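Local structure of EmrA (Aquifex aeolicus, 4TKO) at residues R233-G238 and P246-V251. The protein is a periplasmic adaptor of the membrane fusion protein family, part of an MFS multidrug efflux pump that probably helps move xenobiotics out of the cell. Numbering follows the deposited sequence.
Sequences RFISRG and PAFALV
Arg233 closes the strand 228-233 opposite Phe248, the two forming an antiparallel non-hydrogen-bonded pair with their CA atoms 4.5 Å apart. Both side chains leave the same face of the sheet and run side by side: CB, CG and CD of Arg233 pass beside CD2 and CE2 of Phe248, with CD of Arg233 3.5 Å from CE2 of Phe248. CG of Arg233 stands anti to the backbone N (chi1 170°), which extends the chain along the ring before it bends at chi3; beyond the bend NE forms a salt bridge with Asp37.

Phe234 makes the one hydrogen bond between 233-238 and 246-251, nearly straight, from Phe234 N to Ala247 O at 2.7 Å. The phenyl ring lies obliquely against the carbonyl oxygens of Pro246 and Ala247, and its CD2 reaches Pro246 CB at 4.0 Å. Ile235 then points inward. Its CD1 touches both Ala247 CB, at 3.8 Å, and Phe248 CE1, at 3.9 Å, the side chains of Ile235 and Phe248 crossing at about a right angle. Val31 and Ala49, from strands 29-34 and 47-51, also touch Ile235, tying this corner to the second sheet.

From Ser236 the chain heads away, and Gly238 pairs through its backbone with Val31. Ala247 and Phe248 both face Leu23 of strand 7-24, a classic beta bulge. Strand pairing that gives way to a loop leading from strand 228-233 to strand 240-241 in another sheet, closed over an apolar interior, is consistent with the barrel-sandwich hybrid, the lipoyl-like domain of membrane fusion proteins.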
loop_
_atom_site.group_PDB
_atom_site.type_symbol
_atom_site.label_atom_id
_atom_site.label_comp_id
_atom_site.label_asym_id
_atom_site.label_seq_id
_atom_site.Cartn_x
_atom_site.Cartn_y
_atom_site.Cartn_z
ATOM N N ARG A 233 35.253 15.989 -4.954
ATOM C CA ARG A 233 33.950 16.545 -5.285
ATOM C C ARG A 233 33.837 16.749 -6.784
ATOM O O ARG A 233 34.591 17.513 -7.375
ATOM C CB ARG A 233 33.703 17.872 -4.561
ATOM C CG ARG A 233 32.463 18.574 -5.071
ATOM C CD ARG A 233 31.949 19.618 -4.108
ATOM N NE ARG A 233 32.773 20.821 -4.142
ATOM C CZ ARG A 233 32.666 21.778 -5.055
ATOM N NH1 ARG A 233 31.760 21.678 -6.016
ATOM N NH2 ARG A 233 33.475 22.829 -5.011
ATOM N N PHE A 234 32.881 16.077 -7.405
ATOM C CA PHE A 234 32.802 16.088 -8.856
ATOM C C PHE A 234 31.785 17.077 -9.367
ATOM O O PHE A 234 31.656 17.263 -10.569
ATOM C CB PHE A 234 32.447 14.704 -9.381
ATOM C CG PHE A 234 33.436 13.654 -9.023
ATOM C CD1 PHE A 234 34.698 13.654 -9.588
ATOM C CD2 PHE A 234 33.108 12.649 -8.133
ATOM C CE1 PHE A 234 35.614 12.674 -9.260
ATOM C CE2 PHE A 234 34.019 11.662 -7.813
ATOM C CZ PHE A 234 35.269 11.675 -8.371
ATOM N N ILE A 235 31.044 17.699 -8.468
ATOM C CA ILE A 235 29.899 18.491 -8.919
ATOM C C ILE A 235 29.968 19.937 -8.481
ATOM O O ILE A 235 30.562 20.279 -7.460
ATOM C CB ILE A 235 28.561 17.907 -8.420
ATOM C CG1 ILE A 235 28.589 17.805 -6.895
ATOM C CG2 ILE A 235 28.324 16.558 -9.041
ATOM C CD1 ILE A 235 27.262 17.505 -6.245
ATOM N N SER A 236 29.336 20.783 -9.272
ATOM C CA SER A 236 29.250 22.182 -8.943
ATOM C C SER A 236 27.802 22.580 -8.992
ATOM O O SER A 236 27.007 21.984 -9.725
ATOM C CB SER A 236 30.073 23.037 -9.920
ATOM O OG SER A 236 31.451 22.818 -9.729
ATOM N N ARG A 237 27.470 23.607 -8.229
ATOM C CA ARG A 237 26.194 24.268 -8.373
ATOM C C ARG A 237 25.867 24.481 -9.841
ATOM O O ARG A 237 26.694 24.973 -10.598
ATOM C CB ARG A 237 26.215 25.582 -7.632
ATOM C CG ARG A 237 24.893 25.949 -7.104
ATOM C CD ARG A 237 24.961 27.033 -6.065
ATOM N NE ARG A 237 23.774 27.845 -6.242
ATOM C CZ ARG A 237 23.666 28.749 -7.200
ATOM N NH1 ARG A 237 24.690 28.964 -8.007
ATOM N NH2 ARG A 237 22.550 29.439 -7.344
ATOM N N GLY A 238 24.679 24.049 -10.254
ATOM C CA GLY A 238 24.242 24.246 -11.624
ATOM C C GLY A 238 24.545 23.123 -12.602
ATOM O O GLY A 238 24.082 23.158 -13.756
ATOM N N PRO A 246 28.542 9.745 -10.017
ATOM C CA PRO A 246 29.368 10.122 -8.866
ATOM C C PRO A 246 29.390 11.634 -8.593
ATOM O O PRO A 246 29.699 12.444 -9.469
ATOM C CB PRO A 246 30.759 9.629 -9.267
ATOM C CG PRO A 246 30.506 8.535 -10.239
ATOM C CD PRO A 246 29.322 9.010 -11.026
ATOM N N ALA A 247 29.070 11.994 -7.357
ATOM C CA ALA A 247 29.055 13.376 -6.906
ATOM C C ALA A 247 30.236 13.659 -5.963
ATOM O O ALA A 247 30.907 14.679 -6.105
ATOM C CB ALA A 247 27.724 13.687 -6.216
ATOM N N PHE A 248 30.457 12.771 -4.988
ATOM C CA PHE A 248 31.627 12.843 -4.113
ATOM C C PHE A 248 32.294 11.495 -3.990
ATOM O O PHE A 248 31.709 10.453 -4.321
ATOM C CB PHE A 248 31.273 13.321 -2.695
ATOM C CG PHE A 248 30.518 14.616 -2.653
ATOM C CD1 PHE A 248 29.158 14.649 -2.926
ATOM C CD2 PHE A 248 31.162 15.791 -2.321
ATOM C CE1 PHE A 248 28.468 15.839 -2.885
ATOM C CE2 PHE A 248 30.474 16.987 -2.279
ATOM C CZ PHE A 248 29.127 17.012 -2.554
ATOM N N ALA A 249 33.522 11.520 -3.488
ATOM C CA ALA A 249 34.151 10.320 -2.966
ATOM C C ALA A 249 34.314 10.445 -1.441
ATOM O O ALA A 249 34.784 11.461 -0.944
ATOM C CB ALA A 249 35.469 10.095 -3.632
ATOM N N LEU A 250 33.901 9.419 -0.709
ATOM C CA LEU A 250 33.999 9.435 0.740
ATOM C C LEU A 250 34.971 8.379 1.212
ATOM O O LEU A 250 34.902 7.231 0.786
ATOM C CB LEU A 250 32.647 9.195 1.384
ATOM C CG LEU A 250 32.467 9.890 2.728
ATOM C CD1 LEU A 250 32.654 11.377 2.561
ATOM C CD2 LEU A 250 31.093 9.590 3.277
ATOM N N VAL A 251 35.880 8.780 2.094
ATOM C CA VAL A 251 36.889 7.878 2.612
ATOM C C VAL A 251 36.558 7.486 4.043
ATOM O O VAL A 251 36.273 8.330 4.894
ATOM C CB VAL A 251 38.290 8.522 2.559
ATOM C CG1 VAL A 251 39.330 7.668 3.320
ATOM C CG2 VAL A 251 38.702 8.732 1.117
#